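Long-range contact in glutathione S-transferase omega-like 2 (Saccharomyces cerevisiae, PDB 5LKB), which uses glutathione to reduce dehydroascorbate and dimethylarsinic acid and acts as a 1-Cys thiol transferase on beta-hydroxyethyl disulfide, working as a homodimer in the cytoplasm: residues Leu283-Ile295 with Ile319-Phe333. Residues are numbered along the deposited sequence; the frame is centred on the assembly and turned at random.
Sequences LTEADIRLYTTVI and IHLWVRNLYWNYDAF
The Y291 ring takes the edge of F333 over the centre of one face, CD2 of F333 standing 3.5 Å from CG of Y291; with planes at 77° this is a T-shaped pair. The opposite face is covered toward its rim by CB of I295, one turn on in the same helix. L326 CD1, likewise one turn after W322, lies on one face of the W322 ring. At the ring's edge CH2 of W322 is 3.5 Å from Y291 N, and NE1 donates to D287 OD1 (3.0 Å, 154°), in the ring plane but above the carboxylate plane; L290 CD2 touches CH2 obliquely. OD1 also bonds T278, while OD2 accepts from T284 N and T284 OG1 from A286 N, a capping box starting helix 285-295. Chi1 of Y291 turns the ring away from its own backbone N, carrying it among V323, L326, Y327 and F333. Its hydroxyl lies in the Y327 ring plane, 3.4 Å from CD1 of Y327, and hydrogen-bonds T337. Replacing Y291 by an alanine is likely to leave the F333 edge without its face and T337 without this partner. Segments 285-295 and 319-329 (signed crossing angle -100°, axes 10.4 Å apart) form a buried, near-perpendicular crossing with Y291 as knob, within the all-helical C-terminal domain of the GST fold.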
loop_
_atom_site.group_PDB
_atom_site.type_symbol
_atom_site.label_atom_id
_atom_site.label_comp_id
_atom_site.label_asym_id
_atom_site.label_seq_id
_atom_site.Cartn_x
_atom_site.Cartn_y
_atom_site.Cartn_z
ATOM N N LEU A 283 11.386 1.044 29.918
ATOM C CA LEU A 283 10.156 0.552 29.311
ATOM C C LEU A 283 8.960 0.893 30.179
ATOM O O LEU A 283 8.935 0.624 31.387
ATOM C CB LEU A 283 10.250 -0.943 29.117
ATOM C CG LEU A 283 9.063 -1.713 28.537
ATOM C CD1 LEU A 283 8.997 -1.425 27.081
ATOM C CD2 LEU A 283 9.134 -3.220 28.776
ATOM N N THR A 284 7.969 1.482 29.573
ATOM C CA THR A 284 6.717 1.841 30.195
ATOM C C THR A 284 5.538 1.448 29.333
ATOM O O THR A 284 5.670 1.063 28.143
ATOM C CB THR A 284 6.618 3.338 30.511
ATOM O OG1 THR A 284 6.275 4.069 29.317
ATOM C CG2 THR A 284 7.900 3.886 31.177
ATOM N N GLU A 285 4.367 1.601 29.931
ATOM C CA GLU A 285 3.093 1.440 29.253
ATOM C C GLU A 285 3.000 2.271 27.971
ATOM O O GLU A 285 2.312 1.864 27.020
ATOM C CB GLU A 285 1.998 1.915 30.197
ATOM C CG GLU A 285 0.651 1.909 29.627
ATOM C CD GLU A 285 -0.376 2.477 30.611
ATOM O OE1 GLU A 285 -0.858 3.611 30.397
ATOM O OE2 GLU A 285 -0.704 1.755 31.575
ATOM N N ALA A 286 3.627 3.450 27.957
ATOM C CA ALA A 286 3.572 4.294 26.758
ATOM C C ALA A 286 4.173 3.549 25.582
ATOM O O ALA A 286 3.663 3.650 24.452
ATOM C CB ALA A 286 4.350 5.594 26.977
ATOM N N ASP A 287 5.277 2.815 25.819
ATOM C CA ASP A 287 5.871 2.016 24.735
ATOM C C ASP A 287 4.922 0.914 24.282
ATOM O O ASP A 287 4.805 0.627 23.061
ATOM C CB ASP A 287 7.183 1.399 25.166
ATOM C CG ASP A 287 8.184 2.412 25.552
ATOM O OD1 ASP A 287 8.625 3.212 24.728
ATOM O OD2 ASP A 287 8.591 2.413 26.755
ATOM N N ILE A 288 4.294 0.252 25.222
ATOM C CA ILE A 288 3.398 -0.851 24.914
ATOM C C ILE A 288 2.271 -0.375 24.023
ATOM O O ILE A 288 1.963 -0.984 22.991
ATOM C CB ILE A 288 2.911 -1.521 26.215
ATOM C CG1 ILE A 288 4.107 -2.172 26.923
ATOM C CG2 ILE A 288 1.791 -2.532 25.916
ATOM C CD1 ILE A 288 3.811 -2.691 28.305
ATOM N N ARG A 289 1.640 0.727 24.399
ATOM C CA ARG A 289 0.491 1.224 23.679
ATOM C C ARG A 289 0.891 1.681 22.284
ATOM O O ARG A 289 0.158 1.403 21.334
ATOM C CB ARG A 289 -0.201 2.344 24.463
ATOM C CG ARG A 289 -0.969 1.829 25.728
ATOM C CD ARG A 289 -1.334 3.064 26.629
ATOM N NE ARG A 289 -2.051 4.063 25.867
ATOM C CZ ARG A 289 -3.199 4.624 26.149
ATOM N NH1 ARG A 289 -3.865 4.314 27.264
ATOM N NH2 ARG A 289 -3.681 5.554 25.321
ATOM N N LEU A 290 2.040 2.332 22.140
ATOM C CA LEU A 290 2.471 2.755 20.797
ATOM C C LEU A 290 2.830 1.536 19.968
ATOM O O LEU A 290 2.533 1.500 18.754
ATOM C CB LEU A 290 3.666 3.692 20.881
ATOM C CG LEU A 290 4.251 4.187 19.542
ATOM C CD1 LEU A 290 3.205 4.949 18.803
ATOM C CD2 LEU A 290 5.455 5.037 19.767
ATOM N N TYR A 291 3.507 0.564 20.564
ATOM C CA TYR A 291 4.006 -0.608 19.824
ATOM C C TYR A 291 2.892 -1.342 19.075
ATOM O O TYR A 291 3.093 -1.808 17.932
ATOM C CB TYR A 291 4.638 -1.607 20.807
ATOM C CG TYR A 291 5.072 -2.940 20.197
ATOM C CD1 TYR A 291 4.199 -3.971 20.160
ATOM C CD2 TYR A 291 6.321 -3.129 19.650
ATOM C CE1 TYR A 291 4.516 -5.184 19.620
ATOM C CE2 TYR A 291 6.682 -4.365 19.099
ATOM C CZ TYR A 291 5.799 -5.387 19.111
ATOM O OH TYR A 291 6.115 -6.616 18.567
ATOM N N THR A 292 1.750 -1.551 19.696
ATOM C CA THR A 292 0.751 -2.413 19.077
ATOM C C THR A 292 0.263 -1.807 17.756
ATOM O O THR A 292 -0.107 -2.543 16.841
ATOM C CB THR A 292 -0.365 -2.779 20.025
ATOM O OG1 THR A 292 -1.012 -1.564 20.411
ATOM C CG2 THR A 292 0.158 -3.527 21.287
ATOM N N THR A 293 0.299 -0.481 17.634
ATOM C CA THR A 293 -0.001 0.166 16.362
ATOM C C THR A 293 1.189 0.075 15.426
ATOM O O THR A 293 1.046 -0.233 14.222
ATOM C CB THR A 293 -0.415 1.618 16.565
ATOM O OG1 THR A 293 -1.605 1.647 17.368
ATOM C CG2 THR A 293 -0.694 2.301 15.226
ATOM N N VAL A 294 2.362 0.501 15.898
ATOM C CA VAL A 294 3.541 0.589 15.037
ATOM C C VAL A 294 3.890 -0.772 14.435
ATOM O O VAL A 294 4.212 -0.848 13.246
ATOM C CB VAL A 294 4.754 1.225 15.752
ATOM C CG1 VAL A 294 6.008 1.275 14.827
ATOM C CG2 VAL A 294 4.455 2.660 16.171
ATOM N N ILE A 295 3.759 -1.875 15.191
ATOM C CA ILE A 295 4.085 -3.207 14.668
ATOM C C ILE A 295 3.139 -3.655 13.555
ATOM O O ILE A 295 3.513 -4.488 12.719
ATOM C CB ILE A 295 4.167 -4.240 15.826
ATOM C CG1 ILE A 295 5.052 -5.420 15.418
ATOM C CG2 ILE A 295 2.817 -4.699 16.270
ATOM C CD1 ILE A 295 6.515 -5.117 15.235
ATOM N N ILE A 319 11.646 5.653 15.026
ATOM C CA ILE A 319 10.575 4.705 15.351
ATOM C C ILE A 319 10.951 3.292 14.898
ATOM O O ILE A 319 10.678 2.308 15.605
ATOM C CB ILE A 319 9.235 5.158 14.750
ATOM C CG1 ILE A 319 8.759 6.516 15.298
ATOM C CG2 ILE A 319 8.183 4.098 14.967
ATOM C CD1 ILE A 319 7.523 7.098 14.611
ATOM N N HIS A 320 11.543 3.162 13.704
ATOM C CA HIS A 320 11.888 1.852 13.200
ATOM C C HIS A 320 12.926 1.147 14.101
ATOM O O HIS A 320 12.852 -0.069 14.317
ATOM C CB HIS A 320 12.387 1.985 11.748
ATOM C CG HIS A 320 12.566 0.673 11.030
ATOM N ND1 HIS A 320 13.578 0.478 10.131
ATOM C CD2 HIS A 320 11.855 -0.482 11.046
ATOM C CE1 HIS A 320 13.486 -0.722 9.609
ATOM N NE2 HIS A 320 12.461 -1.344 10.152
ATOM N N LEU A 321 13.923 1.888 14.593
ATOM C CA LEU A 321 14.892 1.301 15.508
ATOM C C LEU A 321 14.236 0.899 16.827
ATOM O O LEU A 321 14.416 -0.238 17.299
ATOM C CB LEU A 321 15.986 2.320 15.729
ATOM C CG LEU A 321 17.047 1.901 16.746
ATOM C CD1 LEU A 321 17.813 0.749 16.280
ATOM C CD2 LEU A 321 17.957 3.124 16.979
ATOM N N TRP A 322 13.370 1.779 17.351
ATOM C CA TRP A 322 12.678 1.525 18.598
ATOM C C TRP A 322 11.776 0.287 18.512
ATOM O O TRP A 322 11.741 -0.533 19.437
ATOM C CB TRP A 322 11.925 2.807 18.961
ATOM C CG TRP A 322 10.871 2.670 20.020
ATOM C CD1 TRP A 322 11.031 2.822 21.380
ATOM C CD2 TRP A 322 9.492 2.365 19.825
ATOM N NE1 TRP A 322 9.845 2.617 21.997
ATOM C CE2 TRP A 322 8.876 2.339 21.075
ATOM C CE3 TRP A 322 8.713 2.091 18.687
ATOM C CZ2 TRP A 322 7.517 2.070 21.236
ATOM C CZ3 TRP A 322 7.395 1.840 18.824
ATOM C CH2 TRP A 322 6.792 1.806 20.090
ATOM N N VAL A 323 11.021 0.116 17.410
ATOM C CA VAL A 323 10.063 -0.974 17.374
ATOM C C VAL A 323 10.790 -2.295 17.138
ATOM O O VAL A 323 10.358 -3.338 17.640
ATOM C CB VAL A 323 8.945 -0.689 16.333
ATOM C CG1 VAL A 323 9.420 -0.943 14.881
ATOM C CG2 VAL A 323 7.767 -1.584 16.556
ATOM N N ARG A 324 11.874 -2.264 16.352
ATOM C CA ARG A 324 12.670 -3.463 16.150
ATOM C C ARG A 324 13.361 -3.877 17.440
ATOM O O ARG A 324 13.431 -5.079 17.726
ATOM C CB ARG A 324 13.711 -3.259 15.039
ATOM C CG ARG A 324 13.043 -3.293 13.680
ATOM C CD ARG A 324 14.083 -3.083 12.596
ATOM N NE ARG A 324 14.712 -1.772 12.666
ATOM C CZ ARG A 324 15.851 -1.474 12.041
ATOM N NH1 ARG A 324 16.475 -2.396 11.347
ATOM N NH2 ARG A 324 16.365 -0.251 12.147
ATOM N N ASN A 325 13.828 -2.909 18.240
ATOM C CA ASN A 325 14.433 -3.264 19.527
ATOM C C ASN A 325 13.413 -3.984 20.409
ATOM O O ASN A 325 13.718 -5.017 21.025
ATOM C CB ASN A 325 14.965 -2.019 20.247
ATOM C CG ASN A 325 15.600 -2.352 21.603
ATOM O OD1 ASN A 325 16.427 -3.249 21.686
ATOM N ND2 ASN A 325 15.223 -1.626 22.617
ATOM N N LEU A 326 12.174 -3.467 20.471
ATOM C CA LEU A 326 11.140 -4.109 21.286
ATOM C C LEU A 326 10.805 -5.490 20.752
ATOM O O LEU A 326 10.740 -6.472 21.508
ATOM C CB LEU A 326 9.906 -3.225 21.401
ATOM C CG LEU A 326 10.105 -1.900 22.104
ATOM C CD1 LEU A 326 8.864 -1.078 22.051
ATOM C CD2 LEU A 326 10.538 -2.093 23.569
ATOM N N TYR A 327 10.575 -5.589 19.445
ATOM C CA TYR A 327 10.161 -6.871 18.903
ATOM C C TYR A 327 11.236 -7.926 19.091
ATOM O O TYR A 327 10.940 -9.026 19.542
ATOM C CB TYR A 327 9.866 -6.689 17.392
ATOM C CG TYR A 327 9.501 -8.024 16.719
ATOM C CD1 TYR A 327 8.186 -8.454 16.681
ATOM C CD2 TYR A 327 10.479 -8.861 16.172
ATOM C CE1 TYR A 327 7.833 -9.647 16.157
ATOM C CE2 TYR A 327 10.120 -10.038 15.623
ATOM C CZ TYR A 327 8.814 -10.451 15.640
ATOM O OH TYR A 327 8.448 -11.616 15.057
ATOM N N TRP A 328 12.479 -7.636 18.692
ATOM C CA TRP A 328 13.493 -8.694 18.667
ATOM C C TRP A 328 14.081 -8.990 20.019
ATOM O O TRP A 328 14.536 -10.114 20.251
ATOM C CB TRP A 328 14.607 -8.373 17.683
ATOM C CG TRP A 328 14.133 -8.355 16.236
ATOM C CD1 TRP A 328 13.912 -7.258 15.478
ATOM C CD2 TRP A 328 13.849 -9.488 15.401
ATOM N NE1 TRP A 328 13.484 -7.617 14.200
ATOM C CE2 TRP A 328 13.427 -8.982 14.128
ATOM C CE3 TRP A 328 13.871 -10.883 15.610
ATOM C CZ2 TRP A 328 13.107 -9.840 13.072
ATOM C CZ3 TRP A 328 13.528 -11.726 14.566
ATOM C CH2 TRP A 328 13.156 -11.196 13.315
ATOM N N ASN A 329 14.113 -7.991 20.890
ATOM C CA ASN A 329 14.903 -8.102 22.103
ATOM C C ASN A 329 14.060 -8.322 23.345
ATOM O O ASN A 329 14.627 -8.584 24.424
ATOM C CB ASN A 329 15.858 -6.915 22.296
ATOM C CG ASN A 329 16.964 -6.928 21.275
ATOM O OD1 ASN A 329 17.467 -8.018 20.957
ATOM N ND2 ASN A 329 17.321 -5.772 20.739
ATOM N N TYR A 330 12.730 -8.276 23.246
ATOM C CA TYR A 330 11.830 -8.518 24.381
ATOM C C TYR A 330 10.828 -9.605 24.011
ATOM O O TYR A 330 9.952 -9.380 23.171
ATOM C CB TYR A 330 11.098 -7.244 24.755
ATOM C CG TYR A 330 11.977 -6.171 25.296
ATOM C CD1 TYR A 330 12.844 -5.452 24.524
ATOM C CD2 TYR A 330 11.929 -5.871 26.666
ATOM C CE1 TYR A 330 13.661 -4.465 25.056
ATOM C CE2 TYR A 330 12.729 -4.879 27.190
ATOM C CZ TYR A 330 13.585 -4.192 26.419
ATOM O OH TYR A 330 14.396 -3.205 26.966
ATOM N N ASP A 331 10.937 -10.772 24.639
ATOM C CA ASP A 331 10.072 -11.888 24.285
ATOM C C ASP A 331 8.584 -11.562 24.476
ATOM O O ASP A 331 7.735 -12.141 23.782
ATOM C CB ASP A 331 10.386 -13.121 25.129
ATOM C CG ASP A 331 11.737 -13.745 24.802
ATOM O OD1 ASP A 331 12.383 -13.344 23.813
ATOM O OD2 ASP A 331 12.104 -14.632 25.608
ATOM N N ALA A 332 8.237 -10.703 25.450
ATOM C CA ALA A 332 6.822 -10.365 25.679
ATOM C C ALA A 332 6.196 -9.739 24.446
ATOM O O ALA A 332 4.983 -9.849 24.273
ATOM C CB ALA A 332 6.668 -9.383 26.835
ATOM N N PHE A 333 7.016 -9.042 23.657
ATOM C CA PHE A 333 6.581 -8.424 22.410
ATOM C C PHE A 333 6.608 -9.434 21.259
ATOM O O PHE A 333 5.569 -9.724 20.650
ATOM C CB PHE A 333 7.438 -7.194 22.133
ATOM C CG PHE A 333 7.219 -6.031 23.086
ATOM C CD1 PHE A 333 7.810 -6.022 24.354
ATOM C CD2 PHE A 333 6.415 -4.966 22.755
ATOM C CE1 PHE A 333 7.644 -4.921 25.220
ATOM C CE2 PHE A 333 6.268 -3.864 23.612
ATOM C CZ PHE A 333 6.866 -3.866 24.879
#